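Local coordinates for protein LST4 (Kluyveromyces lactis, PDB 4ZY8) that is probably involved in amino acid uptake and needed for protein trafficking from the Golgi to the plasma membrane, the part here being its longin domain, at residues A[44-56]-A[74-86]. Numbering follows the deposited sequence.
Sequences HIPLNELKDYIFG and VKSANIVLFTRIF
Tyr53 and Val74 meet at the edge of this helix-on-sheet contact. CE2 of the Tyr53 ring lies 3.5 Å from Val74 CG2 and nearly as close to CG1, so both methyls bear on the CD2-CE2-CZ side of the ring. Val74 CG1, anti to its own N (chi1 -175°), also meets Ile45 CD1 at 3.9 Å and lies near the Glu49 carboxylate. With an alanine in place of Val74, both methyls are lost, which would probably open a gap beside the Tyr53 ring and leave Ile45 CD1 without this partner. Further along, Leu81 CD2 packs against the helix side chains, 3.7 Å from Tyr53 CB and 4.0 Å from Leu50 CD2. Ile54 crosses Thr83 at about a right angle, CG2 to CG2 at 4.1 Å. The same Ile54 CG2 sits over the centre of the Phe55 ring. Ile85 CD1 comes obliquely to that ring, 3.8 Å from Phe55 CD1. At the other end Ile79 CD1 makes a CH-pi contact over one face of the His44 ring, 3.5 Å from its centroid. Helix 47-55 crosses strand 79-86 at -56°. Leu50 reaches on to strand 12-17 and Ile54 to strand 95-103. Phe82 and Arg84 touch helix 114-134 on the other face of the antiparallel sheet of this longin domain.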
ATOM      1  N   HIS A  44       8.902  13.130   0.367  1.00 62.96           N
ATOM      2  CA  HIS A  44       8.909  13.292  -1.071  1.00 71.64           C
ATOM      3  C   HIS A  44       7.746  14.173  -1.469  1.00 72.97           C
ATOM      4  O   HIS A  44       7.698  15.358  -1.205  1.00 71.44           O
ATOM      5  CB  HIS A  44       8.785  11.913  -1.775  1.00 71.28           C
ATOM      6  CG  HIS A  44       9.710  11.721  -2.955  1.00 76.29           C
ATOM      7  ND1 HIS A  44       9.476  12.278  -4.192  1.00 74.22           N
ATOM      8  CD2 HIS A  44      10.862  11.014  -3.081  1.00 77.10           C
ATOM      9  CE1 HIS A  44      10.454  11.944  -5.018  1.00 79.53           C
ATOM     10  NE2 HIS A  44      11.305  11.170  -4.370  1.00 77.98           N
ATOM     11  N   ILE A  45       6.795  13.512  -2.092  1.00 71.16           N
ATOM     12  CA  ILE A  45       5.599  14.062  -2.685  1.00 63.27           C
ATOM     13  C   ILE A  45       4.517  14.278  -1.644  1.00 63.67           C
ATOM     14  O   ILE A  45       4.424  13.540  -0.696  1.00 61.86           O
ATOM     15  CB  ILE A  45       5.073  13.142  -3.753  1.00 63.03           C
ATOM     16  CG1 ILE A  45       3.794  13.666  -4.333  1.00 62.43           C
ATOM     17  CG2 ILE A  45       4.759  11.814  -3.155  1.00 70.08           C
ATOM     18  CD1 ILE A  45       3.253  12.757  -5.389  1.00 67.88           C
ATOM     19  N   PRO A  46       3.739  15.339  -1.838  1.00 65.60           N
ATOM     20  CA  PRO A  46       2.730  15.767  -0.865  1.00 64.24           C
ATOM     21  C   PRO A  46       1.741  14.665  -0.519  1.00 64.56           C
ATOM     22  O   PRO A  46       1.384  13.854  -1.375  1.00 63.64           O
ATOM     23  CB  PRO A  46       2.011  16.905  -1.592  1.00 64.44           C
ATOM     24  CG  PRO A  46       2.165  16.577  -3.037  1.00 68.05           C
ATOM     25  CD  PRO A  46       3.516  15.934  -3.167  1.00 66.61           C
ATOM     26  N   LEU A  47       1.304  14.645   0.734  1.00 62.72           N
ATOM     27  CA  LEU A  47       0.344  13.691   1.176  1.00 58.27           C
ATOM     28  C   LEU A  47      -1.009  13.856   0.581  1.00 58.85           C
ATOM     29  O   LEU A  47      -1.726  12.915   0.470  1.00 61.18           O
ATOM     30  CB  LEU A  47       0.239  13.760   2.670  1.00 61.19           C
ATOM     31  CG  LEU A  47      -0.439  12.553   3.255  1.00 66.79           C
ATOM     32  CD1 LEU A  47       0.541  11.408   3.384  1.00 63.46           C
ATOM     33  CD2 LEU A  47      -0.987  12.935   4.609  1.00 71.50           C
ATOM     34  N   ASN A  48      -1.374  15.056   0.199  1.00 61.25           N
ATOM     35  CA  ASN A  48      -2.690  15.275  -0.374  1.00 59.73           C
ATOM     36  C   ASN A  48      -2.790  14.829  -1.811  1.00 55.20           C
ATOM     37  O   ASN A  48      -3.842  14.489  -2.284  1.00 54.57           O
ATOM     38  CB  ASN A  48      -3.068  16.736  -0.272  1.00 68.30           C
ATOM     39  CG  ASN A  48      -3.698  17.076   1.044  1.00 73.58           C
ATOM     40  OD1 ASN A  48      -4.653  16.458   1.461  1.00 72.88           O
ATOM     41  ND2 ASN A  48      -3.157  18.069   1.702  1.00 83.40           N
ATOM     42  N   GLU A  49      -1.675  14.856  -2.503  1.00 50.39           N
ATOM     43  CA  GLU A  49      -1.615  14.385  -3.876  1.00 55.15           C
ATOM     44  C   GLU A  49      -1.668  12.858  -3.857  1.00 52.81           C
ATOM     45  O   GLU A  49      -2.279  12.247  -4.733  1.00 49.94           O
ATOM     46  CB  GLU A  49      -0.361  14.903  -4.579  1.00 58.44           C
ATOM     47  CG  GLU A  49      -0.205  14.453  -6.022  1.00 64.23           C
ATOM     48  CD  GLU A  49       1.034  15.052  -6.675  1.00 64.86           C
ATOM     49  OE1 GLU A  49       1.595  16.006  -6.096  1.00 63.08           O
ATOM     50  OE2 GLU A  49       1.444  14.576  -7.758  1.00 64.22           O
ATOM     51  N   LEU A  50      -1.036  12.245  -2.856  1.00 54.32           N
ATOM     52  CA  LEU A  50      -1.055  10.783  -2.750  1.00 48.97           C
ATOM     53  C   LEU A  50      -2.431  10.237  -2.410  1.00 47.03           C
ATOM     54  O   LEU A  50      -2.855   9.276  -3.035  1.00 48.30           O
ATOM     55  CB  LEU A  50      -0.023  10.303  -1.729  1.00 47.09           C
ATOM     56  CG  LEU A  50       1.389  10.378  -2.316  1.00 56.58           C
ATOM     57  CD1 LEU A  50       2.429  10.049  -1.290  1.00 53.39           C
ATOM     58  CD2 LEU A  50       1.520   9.422  -3.495  1.00 52.28           C
ATOM     59  N   LYS A  51      -3.143  10.863  -1.467  1.00 45.92           N
ATOM     60  CA  LYS A  51      -4.505  10.438  -1.114  1.00 47.61           C
ATOM     61  C   LYS A  51      -5.376  10.359  -2.352  1.00 48.63           C
ATOM     62  O   LYS A  51      -6.228   9.482  -2.479  1.00 49.56           O
ATOM     63  CB  LYS A  51      -5.158  11.401  -0.113  1.00 55.04           C
ATOM     64  CG  LYS A  51      -4.477  11.481   1.249  1.00 57.92           C
ATOM     65  CD  LYS A  51      -5.053  10.476   2.226  1.00 63.60           C
ATOM     66  CE  LYS A  51      -4.631  10.807   3.651  1.00 66.24           C
ATOM     67  NZ  LYS A  51      -4.568  12.281   3.852  1.00 56.16           N
ATOM     68  N   ASP A  52      -5.145  11.291  -3.266  1.00 48.25           N
ATOM     69  CA  ASP A  52      -5.895  11.373  -4.509  1.00 50.43           C
ATOM     70  C   ASP A  52      -5.492  10.237  -5.471  1.00 50.25           C
ATOM     71  O   ASP A  52      -6.349   9.607  -6.084  1.00 49.19           O
ATOM     72  CB  ASP A  52      -5.699  12.758  -5.135  1.00 55.80           C
ATOM     73  CG  ASP A  52      -6.560  12.974  -6.363  1.00 65.41           C
ATOM     74  OD1 ASP A  52      -7.801  12.938  -6.221  1.00 71.34           O
ATOM     75  OD2 ASP A  52      -6.005  13.244  -7.450  1.00 67.08           O
ATOM     76  N   TYR A  53      -4.197   9.960  -5.582  1.00 47.30           N
ATOM     77  CA  TYR A  53      -3.745   8.836  -6.402  1.00 49.94           C
ATOM     78  C   TYR A  53      -4.184   7.486  -5.839  1.00 43.15           C
ATOM     79  O   TYR A  53      -4.499   6.572  -6.589  1.00 48.56           O
ATOM     80  CB  TYR A  53      -2.226   8.851  -6.550  1.00 47.03           C
ATOM     81  CG  TYR A  53      -1.681   9.952  -7.428  1.00 53.97           C
ATOM     82  CD1 TYR A  53      -2.414  10.440  -8.496  1.00 63.86           C
ATOM     83  CD2 TYR A  53      -0.427  10.488  -7.198  1.00 61.35           C
ATOM     84  CE1 TYR A  53      -1.912  11.435  -9.310  1.00 67.61           C
ATOM     85  CE2 TYR A  53       0.081  11.484  -8.001  1.00 60.58           C
ATOM     86  CZ  TYR A  53      -0.662  11.953  -9.057  1.00 64.78           C
ATOM     87  OH  TYR A  53      -0.148  12.948  -9.862  1.00 77.20           O
ATOM     88  N   ILE A  54      -4.218   7.348  -4.528  1.00 49.97           N
ATOM     89  CA  ILE A  54      -4.583   6.105  -3.874  1.00 45.48           C
ATOM     90  C   ILE A  54      -6.063   5.866  -3.846  1.00 48.83           C
ATOM     91  O   ILE A  54      -6.511   4.816  -4.203  1.00 47.99           O
ATOM     92  CB  ILE A  54      -4.064   6.082  -2.443  1.00 41.31           C
ATOM     93  CG1 ILE A  54      -2.565   6.149  -2.460  1.00 41.09           C
ATOM     94  CG2 ILE A  54      -4.495   4.845  -1.699  1.00 40.83           C
ATOM     95  CD1 ILE A  54      -1.953   6.532  -1.162  1.00 35.87           C
ATOM     96  N   PHE A  55      -6.820   6.834  -3.377  1.00 44.28           N
ATOM     97  CA  PHE A  55      -8.245   6.679  -3.301  1.00 44.58           C
ATOM     98  C   PHE A  55      -8.965   7.463  -4.409  1.00 54.89           C
ATOM     99  O   PHE A  55     -10.166   7.545  -4.442  1.00 55.70           O
ATOM    100  CB  PHE A  55      -8.751   7.117  -1.936  1.00 46.90           C
ATOM    101  CG  PHE A  55      -8.134   6.397  -0.783  1.00 46.74           C
ATOM    102  CD1 PHE A  55      -8.569   5.154  -0.413  1.00 45.44           C
ATOM    103  CD2 PHE A  55      -7.156   6.982  -0.045  1.00 36.44           C
ATOM    104  CE1 PHE A  55      -8.034   4.508   0.660  1.00 41.46           C
ATOM    105  CE2 PHE A  55      -6.601   6.331   1.012  1.00 44.11           C
ATOM    106  CZ  PHE A  55      -7.044   5.091   1.374  1.00 38.43           C
ATOM    107  N   GLY A  56      -8.230   8.085  -5.298  1.00 55.58           N
ATOM    108  CA  GLY A  56      -8.887   8.854  -6.318  1.00 58.29           C
ATOM    109  C   GLY A  56      -9.441   7.943  -7.374  1.00 62.97           C
ATOM    110  O   GLY A  56     -10.637   7.848  -7.538  1.00 77.74           O
ATOM    111  N   VAL A  74       3.596   8.678 -11.453  1.00 46.88           N
ATOM    112  CA  VAL A  74       3.506  10.066 -11.048  1.00 58.02           C
ATOM    113  C   VAL A  74       4.587  10.771 -11.863  1.00 55.12           C
ATOM    114  O   VAL A  74       5.759  10.741 -11.494  1.00 54.87           O
ATOM    115  CB  VAL A  74       3.726  10.263  -9.529  1.00 54.03           C
ATOM    116  CG1 VAL A  74       3.495  11.718  -9.152  1.00 57.72           C
ATOM    117  CG2 VAL A  74       2.785   9.366  -8.735  1.00 53.84           C
ATOM    118  N   LYS A  75       4.199  11.400 -12.967  1.00 61.56           N
ATOM    119  CA  LYS A  75       5.171  11.951 -13.923  1.00 66.89           C
ATOM    120  C   LYS A  75       5.919  13.106 -13.276  1.00 63.43           C
ATOM    121  O   LYS A  75       7.108  13.320 -13.528  1.00 67.60           O
ATOM    122  CB  LYS A  75       4.486  12.420 -15.209  1.00 63.26           C
ATOM    123  N   SER A  76       5.205  13.827 -12.417  1.00 63.29           N
ATOM    124  CA  SER A  76       5.737  14.995 -11.735  1.00 64.09           C
ATOM    125  C   SER A  76       6.896  14.690 -10.792  1.00 64.75           C
ATOM    126  O   SER A  76       7.510  15.623 -10.279  1.00 69.03           O
ATOM    127  CB  SER A  76       4.617  15.686 -10.954  1.00 69.66           C
ATOM    128  OG  SER A  76       4.267  14.961  -9.786  1.00 72.12           O
ATOM    129  N   ALA A  77       7.169  13.407 -10.537  1.00 62.39           N
ATOM    130  CA  ALA A  77       8.192  13.011  -9.560  1.00 54.61           C
ATOM    131  C   ALA A  77       9.060  11.809  -9.969  1.00 58.40           C
ATOM    132  O   ALA A  77       9.805  11.280  -9.136  1.00 62.11           O
ATOM    133  CB  ALA A  77       7.547  12.736  -8.217  1.00 51.89           C
ATOM    134  N   ASN A  78       8.966  11.373 -11.227  1.00 54.46           N
ATOM    135  CA  ASN A  78       9.738  10.219 -11.718  1.00 54.45           C
ATOM    136  C   ASN A  78       9.520   8.979 -10.847  1.00 55.80           C
ATOM    137  O   ASN A  78      10.448   8.198 -10.589  1.00 46.11           O
ATOM    138  CB  ASN A  78      11.230  10.560 -11.762  1.00 55.73           C
ATOM    139  CG  ASN A  78      11.532  11.702 -12.704  1.00 67.61           C
ATOM    140  OD1 ASN A  78      11.004  11.760 -13.814  1.00 71.47           O
ATOM    141  ND2 ASN A  78      12.357  12.644 -12.249  1.00 65.49           N
ATOM    142  N   ILE A  79       8.279   8.809 -10.406  1.00 46.84           N
ATOM    143  CA  ILE A  79       7.947   7.781  -9.442  1.00 47.60           C
ATOM    144  C   ILE A  79       6.820   6.885  -9.949  1.00 51.64           C
ATOM    145  O   ILE A  79       5.919   7.342 -10.644  1.00 47.16           O
ATOM    146  CB  ILE A  79       7.584   8.448  -8.088  1.00 45.46           C
ATOM    147  CG1 ILE A  79       8.859   8.672  -7.268  1.00 50.19           C
ATOM    148  CG2 ILE A  79       6.570   7.637  -7.321  1.00 46.65           C
ATOM    149  CD1 ILE A  79       8.651   9.415  -5.978  1.00 55.48           C
ATOM    150  N   VAL A  80       6.887   5.602  -9.611  1.00 45.28           N
ATOM    151  CA  VAL A  80       5.773   4.701  -9.839  1.00 40.21           C
ATOM    152  C   VAL A  80       5.146   4.357  -8.495  1.00 39.07           C
ATOM    153  O   VAL A  80       5.856   4.126  -7.528  1.00 35.76           O
ATOM    154  CB  VAL A  80       6.237   3.430 -10.596  1.00 41.20           C
ATOM    155  CG1 VAL A  80       5.524   2.210 -10.104  1.00 44.36           C
ATOM    156  CG2 VAL A  80       6.041   3.616 -12.087  1.00 44.01           C
ATOM    157  N   LEU A  81       3.818   4.389  -8.429  1.00 35.71           N
ATOM    158  CA  LEU A  81       3.085   4.084  -7.207  1.00 40.17           C
ATOM    159  C   LEU A  81       2.277   2.807  -7.386  1.00 38.08           C
ATOM    160  O   LEU A  81       1.434   2.745  -8.285  1.00 36.12           O
ATOM    161  CB  LEU A  81       2.169   5.263  -6.827  1.00 40.90           C
ATOM    162  CG  LEU A  81       1.255   5.159  -5.600  1.00 46.47           C
ATOM    163  CD1 LEU A  81       2.065   5.212  -4.316  1.00 41.54           C
ATOM    164  CD2 LEU A  81       0.208   6.283  -5.595  1.00 45.44           C
ATOM    165  N   PHE A  82       2.547   1.773  -6.586  1.00 31.09           N
ATOM    166  CA  PHE A  82       1.693   0.593  -6.657  1.00 33.44           C
ATOM    167  C   PHE A  82       0.928   0.385  -5.356  1.00 33.23           C
ATOM    168  O   PHE A  82       1.478   0.482  -4.261  1.00 31.28           O
ATOM    169  CB  PHE A  82       2.475  -0.669  -7.076  1.00 29.03           C
ATOM    170  CG  PHE A  82       3.621  -1.076  -6.160  1.00 31.59           C
ATOM    171  CD1 PHE A  82       3.457  -2.093  -5.231  1.00 30.22           C
ATOM    172  CD2 PHE A  82       4.875  -0.500  -6.284  1.00 33.78           C
ATOM    173  CE1 PHE A  82       4.517  -2.511  -4.414  1.00 28.82           C
ATOM    174  CE2 PHE A  82       5.949  -0.908  -5.477  1.00 28.80           C
ATOM    175  CZ  PHE A  82       5.764  -1.919  -4.546  1.00 26.75           C
ATOM    176  N   THR A  83      -0.363   0.124  -5.511  1.00 28.61           N
ATOM    177  CA  THR A  83      -1.306   0.116  -4.402  1.00 33.87           C
ATOM    178  C   THR A  83      -2.160  -1.145  -4.349  1.00 32.51           C
ATOM    179  O   THR A  83      -2.805  -1.503  -5.326  1.00 39.05           O
ATOM    180  CB  THR A  83      -2.278   1.333  -4.498  1.00 36.47           C
ATOM    181  OG1 THR A  83      -1.543   2.546  -4.369  1.00 36.91           O
ATOM    182  CG2 THR A  83      -3.342   1.280  -3.391  1.00 39.31           C
ATOM    183  N   ARG A  84      -2.188  -1.785  -3.192  1.00 32.81           N
ATOM    184  CA  ARG A  84      -3.168  -2.822  -2.894  1.00 30.49           C
ATOM    185  C   ARG A  84      -4.283  -2.192  -2.079  1.00 34.30           C
ATOM    186  O   ARG A  84      -4.036  -1.669  -0.990  1.00 29.66           O
ATOM    187  CB  ARG A  84      -2.524  -3.974  -2.117  1.00 27.93           C
ATOM    188  CG  ARG A  84      -3.496  -4.910  -1.364  1.00 35.70           C
ATOM    189  CD  ARG A  84      -4.370  -5.760  -2.302  1.00 35.16           C
ATOM    190  NE  ARG A  84      -3.575  -6.517  -3.289  1.00 28.56           N
ATOM    191  CZ  ARG A  84      -3.178  -7.782  -3.170  1.00 29.32           C
ATOM    192  NH1 ARG A  84      -3.476  -8.501  -2.088  1.00 29.66           N
ATOM    193  NH2 ARG A  84      -2.473  -8.330  -4.156  1.00 29.17           N
ATOM    194  N   ILE A  85      -5.513  -2.252  -2.571  1.00 31.31           N
ATOM    195  CA  ILE A  85      -6.601  -1.653  -1.819  1.00 30.90           C
ATOM    196  C   ILE A  85      -7.651  -2.747  -1.585  1.00 32.39           C
ATOM    197  O   ILE A  85      -7.898  -3.558  -2.457  1.00 35.27           O
ATOM    198  CB  ILE A  85      -7.154  -0.397  -2.554  1.00 39.85           C
ATOM    199  CG1 ILE A  85      -8.118   0.402  -1.690  1.00 46.22           C
ATOM    200  CG2 ILE A  85      -7.734  -0.734  -3.926  1.00 41.35           C
ATOM    201  CD1 ILE A  85      -8.291   1.815  -2.212  1.00 47.42           C
ATOM    202  N   PHE A  86      -8.178  -2.836  -0.371  1.00 26.97           N
ATOM    203  CA  PHE A  86      -9.105  -3.908  -0.008  1.00 31.56           C
ATOM    204  C   PHE A  86     -10.101  -3.455   1.040  1.00 33.86           C
ATOM    205  O   PHE A  86      -9.895  -2.437   1.698  1.00 29.37           O
ATOM    206  CB  PHE A  86      -8.356  -5.142   0.506  1.00 36.83           C
ATOM    207  CG  PHE A  86      -7.438  -4.862   1.669  1.00 34.68           C
ATOM    208  CD1 PHE A  86      -6.155  -4.394   1.451  1.00 33.85           C
ATOM    209  CD2 PHE A  86      -7.851  -5.101   2.970  1.00 30.84           C
ATOM    210  CE1 PHE A  86      -5.299  -4.131   2.517  1.00 31.52           C
ATOM    211  CE2 PHE A  86      -7.006  -4.847   4.041  1.00 32.75           C
ATOM    212  CZ  PHE A  86      -5.720  -4.357   3.807  1.00 32.09           C
TER